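Local coordinates for protein toll (Drosophila melanogaster, PDB 4LXR), which binds the cleaved, activated form of spaetzle through its leucine-rich-repeat ectodomain and so activates signalling in embryonic dorsal-ventral patterning and innate immunity, at residues Leu306-Ile317 / Leu330-Asn340; Phe254-Phe262 / Leu280-Gln291. All blocks are in the same frame, centred on the assembly; numbering follows the deposited sequence.

Followed from its N terminus, the Toll ectodomain leaves strand 246-248 and runs through 254-262; after strand 270-273 it returns as 280-291, closing contact 2. Past strand 296-299 it forms 306-317, and past strand 319-321 it forms 330-340, closing contact 1. The two loops follow in series and neither nest nor cross. Each ties the segment after one parallel strand to that of the next repeat, so the pair gives two examples of coil-on-coil stacking. They also meet directly: S285 OG of contact 2 lies 2.6 Å from D309 OD2 of contact 1, and F288 O accepts a hydrogen bond from S314 OG.

Contact 1: Leu306-Ile317 / Leu330-Asn340. With NAG (2-acetamido-2-deoxy-beta-D-glucopyranose), chain L.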
loop_
_atom_site.group_PDB
_atom_site.type_symbol
_atom_site.label_atom_id
_atom_site.label_comp_id
_atom_site.label_asym_id
_atom_site.label_seq_id
_atom_site.Cartn_x
_atom_site.Cartn_y
_atom_site.Cartn_z
ATOM N N LEU A 306 9.238 -14.126 29.008
ATOM C CA LEU A 306 9.892 -13.063 29.767
ATOM C C LEU A 306 9.536 -13.180 31.251
ATOM O O LEU A 306 8.436 -13.615 31.601
ATOM C CB LEU A 306 9.452 -11.696 29.247
ATOM C CG LEU A 306 9.693 -11.421 27.762
ATOM C CD1 LEU A 306 9.074 -10.079 27.352
ATOM C CD2 LEU A 306 11.183 -11.473 27.432
ATOM N N PRO A 307 10.468 -12.797 32.134
ATOM C CA PRO A 307 10.148 -12.798 33.563
ATOM C C PRO A 307 9.379 -11.532 33.916
ATOM O O PRO A 307 9.698 -10.457 33.381
ATOM C CB PRO A 307 11.534 -12.770 34.230
ATOM C CG PRO A 307 12.387 -11.997 33.241
ATOM C CD PRO A 307 11.859 -12.394 31.865
ATOM N N GLY A 308 8.399 -11.665 34.810
ATOM C CA GLY A 308 7.532 -10.574 35.218
ATOM C C GLY A 308 8.222 -9.365 35.807
ATOM O O GLY A 308 7.634 -8.278 35.857
ATOM N N ASP A 309 9.464 -9.551 36.252
ATOM C CA ASP A 309 10.227 -8.490 36.903
ATOM C C ASP A 309 11.216 -7.799 35.953
ATOM O O ASP A 309 12.122 -7.084 36.398
ATOM C CB ASP A 309 10.969 -9.039 38.142
ATOM C CG ASP A 309 11.986 -10.145 37.808
ATOM O OD1 ASP A 309 12.482 -10.227 36.658
ATOM O OD2 ASP A 309 12.300 -10.947 38.717
ATOM N N LEU A 310 11.034 -8.014 34.654
ATOM C CA LEU A 310 11.987 -7.562 33.642
ATOM C C LEU A 310 12.173 -6.050 33.608
ATOM O O LEU A 310 13.279 -5.564 33.376
ATOM C CB LEU A 310 11.583 -8.071 32.250
ATOM C CG LEU A 310 12.628 -7.870 31.139
ATOM C CD1 LEU A 310 13.926 -8.598 31.500
ATOM C CD2 LEU A 310 12.097 -8.340 29.764
ATOM N N PHE A 311 11.089 -5.312 33.815
ATOM C CA PHE A 311 11.132 -3.858 33.743
ATOM C C PHE A 311 10.754 -3.199 35.057
ATOM O O PHE A 311 10.319 -2.044 35.037
ATOM C CB PHE A 311 10.118 -3.336 32.717
ATOM C CG PHE A 311 10.205 -3.984 31.372
ATOM C CD1 PHE A 311 11.365 -3.905 30.617
ATOM C CD2 PHE A 311 9.094 -4.620 30.831
ATOM C CE1 PHE A 311 11.434 -4.491 29.376
ATOM C CE2 PHE A 311 9.150 -5.195 29.588
ATOM C CZ PHE A 311 10.318 -5.140 28.854
ATOM N N GLU A 312 10.878 -3.905 36.186
ATOM C CA GLU A 312 10.287 -3.378 37.416
ATOM C C GLU A 312 10.991 -2.107 37.882
ATOM O O GLU A 312 12.212 -1.996 37.809
ATOM C CB GLU A 312 10.182 -4.428 38.537
ATOM C CG GLU A 312 11.495 -4.867 39.145
ATOM C CD GLU A 312 11.300 -5.691 40.415
ATOM O OE1 GLU A 312 12.208 -5.700 41.270
ATOM O OE2 GLU A 312 10.245 -6.331 40.553
ATOM N N HIS A 313 10.185 -1.143 38.314
ATOM C CA HIS A 313 10.655 0.171 38.743
ATOM C C HIS A 313 11.349 0.976 37.655
ATOM O O HIS A 313 11.938 2.007 37.943
ATOM C CB HIS A 313 11.529 0.075 40.000
ATOM C CG HIS A 313 10.841 -0.593 41.149
ATOM N ND1 HIS A 313 11.249 -1.809 41.657
ATOM C CD2 HIS A 313 9.752 -0.230 41.866
ATOM C CE1 HIS A 313 10.447 -2.159 42.649
ATOM N NE2 HIS A 313 9.532 -1.218 42.797
ATOM N N SER A 314 11.266 0.523 36.408
ATOM C CA SER A 314 11.786 1.314 35.291
ATOM C C SER A 314 10.647 2.131 34.679
ATOM O O SER A 314 10.074 1.773 33.648
ATOM C CB SER A 314 12.469 0.413 34.263
ATOM O OG SER A 314 13.647 -0.173 34.815
ATOM N N THR A 315 10.320 3.237 35.339
ATOM C CA THR A 315 9.060 3.931 35.102
ATOM C C THR A 315 9.078 4.843 33.878
ATOM O O THR A 315 8.021 5.251 33.396
ATOM C CB THR A 315 8.613 4.734 36.346
ATOM O OG1 THR A 315 9.462 5.873 36.519
ATOM C CG2 THR A 315 8.677 3.863 37.604
ATOM N N GLN A 316 10.270 5.145 33.366
ATOM C CA GLN A 316 10.389 6.082 32.249
ATOM C C GLN A 316 10.342 5.444 30.866
ATOM O O GLN A 316 10.465 6.139 29.865
ATOM C CB GLN A 316 11.659 6.937 32.374
ATOM C CG GLN A 316 11.701 7.812 33.623
ATOM C CD GLN A 316 10.389 8.515 33.896
ATOM O OE1 GLN A 316 9.725 8.248 34.903
ATOM N NE2 GLN A 316 10.004 9.419 33.003
ATOM N N ILE A 317 10.178 4.131 30.793
ATOM C CA ILE A 317 10.144 3.472 29.490
ATOM C C ILE A 317 8.974 3.968 28.622
ATOM O O ILE A 317 7.824 4.010 29.072
ATOM C CB ILE A 317 10.071 1.945 29.643
ATOM C CG1 ILE A 317 11.321 1.444 30.393
ATOM C CG2 ILE A 317 9.968 1.293 28.294
ATOM C CD1 ILE A 317 11.365 -0.048 30.596
ATOM N N LEU A 330 2.391 -13.323 28.169
ATOM C CA LEU A 330 3.218 -12.416 28.948
ATOM C C LEU A 330 2.763 -12.495 30.395
ATOM O O LEU A 330 1.569 -12.610 30.645
ATOM C CB LEU A 330 3.040 -10.983 28.449
ATOM C CG LEU A 330 3.529 -10.676 27.037
ATOM C CD1 LEU A 330 3.268 -9.216 26.720
ATOM C CD2 LEU A 330 5.014 -11.000 26.912
ATOM N N PRO A 331 3.703 -12.413 31.356
ATOM C CA PRO A 331 3.266 -12.413 32.761
ATOM C C PRO A 331 2.416 -11.177 32.994
ATOM O O PRO A 331 2.707 -10.144 32.398
ATOM C CB PRO A 331 4.572 -12.284 33.559
ATOM C CG PRO A 331 5.691 -12.336 32.556
ATOM C CD PRO A 331 5.126 -12.082 31.196
ATOM N N ALA A 332 1.385 -11.285 33.821
ATOM C CA ALA A 332 0.488 -10.169 34.101
ATOM C C ALA A 332 1.173 -8.926 34.702
ATOM O O ALA A 332 0.670 -7.817 34.550
ATOM C CB ALA A 332 -0.691 -10.636 35.010
ATOM N N THR A 333 2.302 -9.101 35.389
ATOM C CA THR A 333 2.964 -7.965 36.052
ATOM C C THR A 333 4.019 -7.273 35.180
ATOM O O THR A 333 4.618 -6.286 35.600
ATOM C CB THR A 333 3.627 -8.368 37.402
ATOM O OG1 THR A 333 4.656 -9.342 37.166
ATOM C CG2 THR A 333 2.591 -8.930 38.400
ATOM N N LEU A 334 4.239 -7.786 33.973
ATOM C CA LEU A 334 5.322 -7.306 33.120
ATOM C C LEU A 334 5.388 -5.785 32.981
ATOM O O LEU A 334 6.479 -5.208 33.020
ATOM C CB LEU A 334 5.248 -7.931 31.727
ATOM C CG LEU A 334 6.485 -7.598 30.884
ATOM C CD1 LEU A 334 7.743 -8.167 31.534
ATOM C CD2 LEU A 334 6.347 -8.100 29.460
ATOM N N LEU A 335 4.228 -5.143 32.840
ATOM C CA LEU A 335 4.171 -3.711 32.550
ATOM C C LEU A 335 3.551 -2.909 33.683
ATOM O O LEU A 335 3.086 -1.787 33.486
ATOM C CB LEU A 335 3.394 -3.456 31.259
ATOM C CG LEU A 335 3.941 -4.149 30.013
ATOM C CD1 LEU A 335 2.989 -3.976 28.865
ATOM C CD2 LEU A 335 5.317 -3.614 29.625
ATOM N N GLU A 336 3.559 -3.490 34.873
ATOM C CA GLU A 336 2.926 -2.898 36.043
ATOM C C GLU A 336 3.499 -1.523 36.424
ATOM O O GLU A 336 2.799 -0.680 36.986
ATOM C CB GLU A 336 3.053 -3.874 37.216
ATOM C CG GLU A 336 2.302 -3.489 38.462
ATOM C CD GLU A 336 2.672 -4.370 39.641
ATOM O OE1 GLU A 336 3.291 -5.435 39.409
ATOM O OE2 GLU A 336 2.356 -3.992 40.793
ATOM N N HIS A 337 4.769 -1.287 36.120
ATOM C CA HIS A 337 5.381 -0.007 36.467
ATOM C C HIS A 337 5.484 0.961 35.280
ATOM O O HIS A 337 5.864 2.119 35.444
ATOM C CB HIS A 337 6.754 -0.222 37.125
ATOM C CG HIS A 337 6.697 -1.039 38.379
ATOM N ND1 HIS A 337 6.344 -0.505 39.600
ATOM C CD2 HIS A 337 6.929 -2.356 38.600
ATOM C CE1 HIS A 337 6.364 -1.455 40.520
ATOM N NE2 HIS A 337 6.715 -2.587 39.940
ATOM N N GLN A 338 5.120 0.498 34.090
ATOM C CA GLN A 338 5.306 1.303 32.888
ATOM C C GLN A 338 4.206 2.357 32.650
ATOM O O GLN A 338 3.528 2.360 31.626
ATOM C CB GLN A 338 5.529 0.402 31.663
ATOM C CG GLN A 338 6.977 -0.118 31.545
ATOM C CD GLN A 338 7.372 -0.994 32.717
ATOM O OE1 GLN A 338 6.733 -2.012 32.973
ATOM N NE2 GLN A 338 8.413 -0.589 33.456
ATOM N N VAL A 339 4.079 3.280 33.593
ATOM C CA VAL A 339 3.077 4.341 33.518
ATOM C C VAL A 339 3.273 5.310 32.328
ATOM O O VAL A 339 2.341 6.003 31.927
ATOM C CB VAL A 339 3.004 5.117 34.864
ATOM C CG1 VAL A 339 4.229 6.038 35.047
ATOM C CG2 VAL A 339 1.715 5.894 34.966
ATOM N N ASN A 340 4.474 5.344 31.756
ATOM C CA ASN A 340 4.773 6.278 30.669
ATOM C C ASN A 340 4.927 5.618 29.308
ATOM O O ASN A 340 5.371 6.260 28.357
ATOM C CB ASN A 340 6.050 7.072 30.974
ATOM C CG ASN A 340 5.876 8.027 32.135
ATOM O OD1 ASN A 340 5.002 8.891 32.115
ATOM N ND2 ASN A 340 6.706 7.867 33.167
HETATM C C1 NAG L . 0.790 9.556 31.909
HETATM C C2 NAG L . -0.108 8.907 33.002
HETATM C C3 NAG L . -0.225 9.814 34.229
HETATM C C4 NAG L . 1.156 10.200 34.734
HETATM C C5 NAG L . 1.894 10.919 33.613
HETATM C C6 NAG L . 3.293 11.344 33.998
HETATM C C7 NAG L . -2.279 9.462 31.951
HETATM C C8 NAG L . -3.597 8.914 31.495
HETATM N N2 NAG L . -1.429 8.573 32.490
HETATM O O3 NAG L . -0.949 9.133 35.248
HETATM O O4 NAG L . 1.067 11.012 35.902
HETATM O O5 NAG L . 2.032 10.020 32.502
HETATM O O6 NAG L . 4.068 10.230 34.423
HETATM O O7 NAG L . -1.995 10.652 31.828
HETATM O O HOH W 1 8.532 -5.703 34.758
HETATM O O HOH W 2 6.740 3.767 31.622
#
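Q338 plugs its side-chain amide into the backbone of 306-317, joining the loops of two successive coils of the leucine-rich-repeat solenoid. From CB the chain runs to CG, which packs 4.2 Å from I317 CB, and then bends (chi2 63°), turning the amide back toward F311. CD lies 3.6 Å from F311 CB, and OE1 stays close to that same methylene. At the tip, NE2 spans two carbonyls: it donates to F311 O at 2.9 Å, and to S314 O at 2.9 Å from well above the carbonyl plane, 50° out of it. F311 O also takes the N-H of S314, which arrives from the opposite face, so two donors grip this oxygen. Cut back to an alanine here, the side chain would probably leave S314 O without its amide donor, F311 O with one donor fewer and a gap beside F311 CB.

Toward the start of the segments the join is apolar. L334 sets CG 3.8 Å from F311 CE2, its own carbonyl oxygen lies at the edge of that ring, and its CD2 is 4.0 Å from L306 CD1. The H313 and H337 rings meet obliquely, their planes 38° apart. At the far end, N340 works both ways: ND2 donates to T315 O at 2.9 Å, while OD1 accepts O6 of the N-acetylglucosamine on N364 at 2.8 Å.

Contact 2: Phe254-Phe262 / Leu280-Gln291; sequences FRSLPQGLF and LATLPSRLFANQ
L287 supplies the apolar centre of this contact, its two methyls reaching different residues of 254-262. A chi1 of 177° swings its isobutyl group toward that segment and chi2 (68°) parts the methyls, bringing CD1 to F262 CD2 at 3.8 Å and CD2 to L257 CD1 at 4.0 Å. L257 also extends alongside L283, and P284 presses its CG to within 3.2 Å of L257 O. Where the segments start, L280 CD1 rests on the peptide carbonyl of R255.

The aromatic pair comes next. F262 and F288 have planes only 16° apart, but the rings are slid so far that they hardly overlap; the touch is made by F262 CE2 and F288 CE1, 3.4 Å apart. L287 O meets the rim of the F262 ring, and F288 continues inward onto L297 and L299 of strand 296-299.

Polar links are mostly indirect. One water accepts the N-H of L257 and donates to T282 O over 2.8 Å; another joins G260 N to S285 O, and a third R255 O to A281 N. The direct bond, Q291 NE2 to F262 O at 3.3 Å, is weak, and that amide has a stronger partner in N265 O.

The LPxxLF pattern of L257-F262 and L283-F288 recurs as in the repeats of Toll-like receptors, and the paired rings are consistent with the solenoid's phenylalanine spine.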
loop_
_atom_site.group_PDB
_atom_site.type_symbol
_atom_site.label_atom_id
_atom_site.label_comp_id
_atom_site.label_asym_id
_atom_site.label_seq_id
_atom_site.Cartn_x
_atom_site.Cartn_y
_atom_site.Cartn_z
ATOM N N PHE A 254 24.019 -14.967 21.404
ATOM C CA PHE A 254 23.726 -15.290 22.809
ATOM C C PHE A 254 22.720 -16.420 22.950
ATOM O O PHE A 254 21.695 -16.437 22.260
ATOM C CB PHE A 254 23.180 -14.075 23.560
ATOM C CG PHE A 254 24.113 -12.900 23.575
ATOM C CD1 PHE A 254 25.223 -12.882 24.426
ATOM C CD2 PHE A 254 23.887 -11.816 22.748
ATOM C CE1 PHE A 254 26.089 -11.801 24.450
ATOM C CE2 PHE A 254 24.749 -10.718 22.767
ATOM C CZ PHE A 254 25.847 -10.714 23.616
ATOM N N ARG A 255 22.993 -17.357 23.856
ATOM C CA ARG A 255 21.967 -18.330 24.225
ATOM C C ARG A 255 21.395 -18.012 25.604
ATOM O O ARG A 255 20.342 -18.536 25.988
ATOM C CB ARG A 255 22.492 -19.766 24.121
ATOM C CG ARG A 255 23.067 -20.066 22.736
ATOM C CD ARG A 255 23.222 -21.547 22.485
ATOM N NE ARG A 255 22.359 -21.971 21.387
ATOM C CZ ARG A 255 22.779 -22.175 20.142
ATOM N NH1 ARG A 255 24.066 -22.009 19.838
ATOM N NH2 ARG A 255 21.912 -22.552 19.204
ATOM N N SER A 256 22.093 -17.131 26.325
ATOM C CA SER A 256 21.621 -16.563 27.588
ATOM C C SER A 256 22.389 -15.268 27.864
ATOM O O SER A 256 23.432 -15.015 27.263
ATOM C CB SER A 256 21.825 -17.550 28.735
ATOM O OG SER A 256 23.205 -17.752 28.972
ATOM N N LEU A 257 21.863 -14.433 28.748
ATOM C CA LEU A 257 22.598 -13.264 29.214
ATOM C C LEU A 257 22.636 -13.385 30.727
ATOM O O LEU A 257 21.679 -13.890 31.323
ATOM C CB LEU A 257 21.908 -11.962 28.799
ATOM C CG LEU A 257 21.885 -11.462 27.354
ATOM C CD1 LEU A 257 21.099 -10.155 27.298
ATOM C CD2 LEU A 257 23.271 -11.227 26.777
ATOM N N PRO A 258 23.738 -12.949 31.362
ATOM C CA PRO A 258 23.798 -13.130 32.817
ATOM C C PRO A 258 22.963 -12.083 33.545
ATOM O O PRO A 258 22.790 -10.972 33.047
ATOM C CB PRO A 258 25.283 -12.959 33.135
ATOM C CG PRO A 258 25.777 -12.025 32.067
ATOM C CD PRO A 258 24.964 -12.336 30.824
ATOM N N GLN A 259 22.424 -12.462 34.699
ATOM C CA GLN A 259 21.704 -11.530 35.549
ATOM C C GLN A 259 22.672 -10.448 36.001
ATOM O O GLN A 259 23.830 -10.740 36.303
ATOM C CB GLN A 259 21.134 -12.255 36.770
ATOM C CG GLN A 259 20.304 -11.359 37.677
ATOM C CD GLN A 259 19.606 -12.134 38.777
ATOM O OE1 GLN A 259 19.733 -13.353 38.862
ATOM N NE2 GLN A 259 18.864 -11.429 39.625
ATOM N N GLY A 260 22.201 -9.204 36.053
ATOM C CA GLY A 260 23.026 -8.105 36.526
ATOM C C GLY A 260 23.935 -7.481 35.475
ATOM O O GLY A 260 24.804 -6.680 35.811
ATOM N N LEU A 261 23.738 -7.844 34.206
ATOM C CA LEU A 261 24.529 -7.279 33.102
ATOM C C LEU A 261 24.538 -5.743 33.042
ATOM O O LEU A 261 25.513 -5.150 32.573
ATOM C CB LEU A 261 24.069 -7.851 31.749
ATOM C CG LEU A 261 24.907 -7.516 30.503
ATOM C CD1 LEU A 261 26.332 -7.999 30.653
ATOM C CD2 LEU A 261 24.270 -8.104 29.229
ATOM N N PHE A 262 23.465 -5.092 33.496
ATOM C CA PHE A 262 23.422 -3.624 33.452
ATOM C C PHE A 262 23.351 -2.950 34.814
ATOM O O PHE A 262 23.030 -1.768 34.900
ATOM C CB PHE A 262 22.272 -3.121 32.572
ATOM C CG PHE A 262 22.264 -3.712 31.196
ATOM C CD1 PHE A 262 23.334 -3.518 30.342
ATOM C CD2 PHE A 262 21.196 -4.471 30.762
ATOM C CE1 PHE A 262 23.340 -4.077 29.081
ATOM C CE2 PHE A 262 21.190 -5.030 29.502
ATOM C CZ PHE A 262 22.268 -4.834 28.658
ATOM N N LEU A 280 17.444 -17.283 21.706
ATOM C CA LEU A 280 17.697 -16.865 23.074
ATOM C C LEU A 280 16.365 -17.030 23.806
ATOM O O LEU A 280 15.443 -16.242 23.611
ATOM C CB LEU A 280 18.160 -15.399 23.087
ATOM C CG LEU A 280 18.232 -14.644 24.412
ATOM C CD1 LEU A 280 19.186 -15.341 25.349
ATOM C CD2 LEU A 280 18.659 -13.205 24.181
ATOM N N ALA A 281 16.270 -18.064 24.637
ATOM C CA ALA A 281 14.989 -18.510 25.176
ATOM C C ALA A 281 14.299 -17.468 26.047
ATOM O O ALA A 281 13.089 -17.267 25.940
ATOM C CB ALA A 281 15.157 -19.813 25.930
ATOM N N THR A 282 15.071 -16.807 26.901
ATOM C CA THR A 282 14.530 -15.785 27.785
ATOM C C THR A 282 15.615 -14.791 28.203
ATOM O O THR A 282 16.773 -14.930 27.833
ATOM C CB THR A 282 13.950 -16.400 29.068
ATOM O OG1 THR A 282 13.128 -15.426 29.726
ATOM C CG2 THR A 282 15.095 -16.870 30.018
ATOM N N LEU A 283 15.219 -13.781 28.967
ATOM C CA LEU A 283 16.155 -12.820 29.529
ATOM C C LEU A 283 16.179 -13.011 31.052
ATOM O O LEU A 283 15.162 -13.375 31.657
ATOM C CB LEU A 283 15.738 -11.395 29.157
ATOM C CG LEU A 283 15.670 -11.132 27.647
ATOM C CD1 LEU A 283 14.961 -9.803 27.348
ATOM C CD2 LEU A 283 17.084 -11.131 27.065
ATOM N N PRO A 284 17.349 -12.792 31.676
ATOM C CA PRO A 284 17.486 -12.964 33.127
ATOM C C PRO A 284 16.574 -12.036 33.935
ATOM O O PRO A 284 16.123 -11.001 33.442
ATOM C CB PRO A 284 18.968 -12.623 33.387
ATOM C CG PRO A 284 19.375 -11.793 32.200
ATOM C CD PRO A 284 18.610 -12.363 31.046
ATOM N N SER A 285 16.302 -12.438 35.170
ATOM C CA SER A 285 15.479 -11.680 36.099
ATOM C C SER A 285 15.953 -10.228 36.251
ATOM O O SER A 285 17.139 -9.970 36.439
ATOM C CB SER A 285 15.506 -12.366 37.464
ATOM O OG SER A 285 14.798 -11.603 38.423
ATOM N N ARG A 286 15.018 -9.285 36.150
ATOM C CA ARG A 286 15.304 -7.870 36.387
ATOM C C ARG A 286 16.404 -7.270 35.511
ATOM O O ARG A 286 17.033 -6.294 35.910
ATOM C CB ARG A 286 15.650 -7.638 37.860
ATOM C CG ARG A 286 14.450 -7.722 38.779
ATOM C CD ARG A 286 14.778 -7.160 40.144
ATOM N NE ARG A 286 15.490 -8.121 40.969
ATOM C CZ ARG A 286 14.885 -9.014 41.747
ATOM N NH1 ARG A 286 13.557 -9.061 41.791
ATOM N NH2 ARG A 286 15.604 -9.857 42.477
ATOM N N LEU A 287 16.632 -7.844 34.334
ATOM C CA LEU A 287 17.703 -7.362 33.464
ATOM C C LEU A 287 17.581 -5.861 33.212
ATOM O O LEU A 287 18.579 -5.140 33.258
ATOM C CB LEU A 287 17.715 -8.122 32.135
ATOM C CG LEU A 287 18.750 -7.660 31.111
ATOM C CD1 LEU A 287 20.165 -7.980 31.607
ATOM C CD2 LEU A 287 18.504 -8.275 29.714
ATOM N N PHE A 288 16.352 -5.405 32.957
ATOM C CA PHE A 288 16.080 -3.995 32.670
ATOM C C PHE A 288 15.333 -3.294 33.798
ATOM O O PHE A 288 14.637 -2.306 33.573
ATOM C CB PHE A 288 15.306 -3.843 31.362
ATOM C CG PHE A 288 16.054 -4.335 30.165
ATOM C CD1 PHE A 288 17.280 -3.764 29.813
ATOM C CD2 PHE A 288 15.547 -5.375 29.393
ATOM C CE1 PHE A 288 17.979 -4.219 28.706
ATOM C CE2 PHE A 288 16.244 -5.850 28.282
ATOM C CZ PHE A 288 17.458 -5.267 27.929
ATOM N N ALA A 289 15.492 -3.800 35.016
ATOM C CA ALA A 289 14.806 -3.230 36.166
ATOM C C ALA A 289 15.616 -2.106 36.820
ATOM O O ALA A 289 16.829 -2.005 36.621
ATOM C CB ALA A 289 14.510 -4.315 37.176
ATOM N N ASN A 290 14.930 -1.273 37.599
ATOM C CA ASN A 290 15.574 -0.240 38.409
ATOM C C ASN A 290 16.436 0.731 37.609
ATOM O O ASN A 290 17.481 1.168 38.076
ATOM C CB ASN A 290 16.399 -0.879 39.528
ATOM C CG ASN A 290 15.549 -1.724 40.460
ATOM O OD1 ASN A 290 15.697 -2.943 40.524
ATOM N ND2 ASN A 290 14.654 -1.074 41.189
ATOM N N GLN A 291 15.979 1.060 36.407
ATOM C CA GLN A 291 16.665 1.991 35.520
ATOM C C GLN A 291 15.882 3.293 35.424
ATOM O O GLN A 291 14.833 3.343 34.774
ATOM C CB GLN A 291 16.803 1.357 34.131
ATOM C CG GLN A 291 17.777 0.193 34.105
ATOM C CD GLN A 291 19.226 0.661 34.133
ATOM O OE1 GLN A 291 19.505 1.860 34.044
ATOM N NE2 GLN A 291 20.152 -0.283 34.246
HETATM O O HOH W 3 18.495 -19.975 24.941
HETATM O O HOH W 4 18.026 -18.281 27.230
HETATM O O HOH W 5 19.037 -15.291 29.474
HETATM O O HOH W 6 19.472 -8.556 35.889
HETATM O O HOH W 7 20.976 -5.917 34.684
#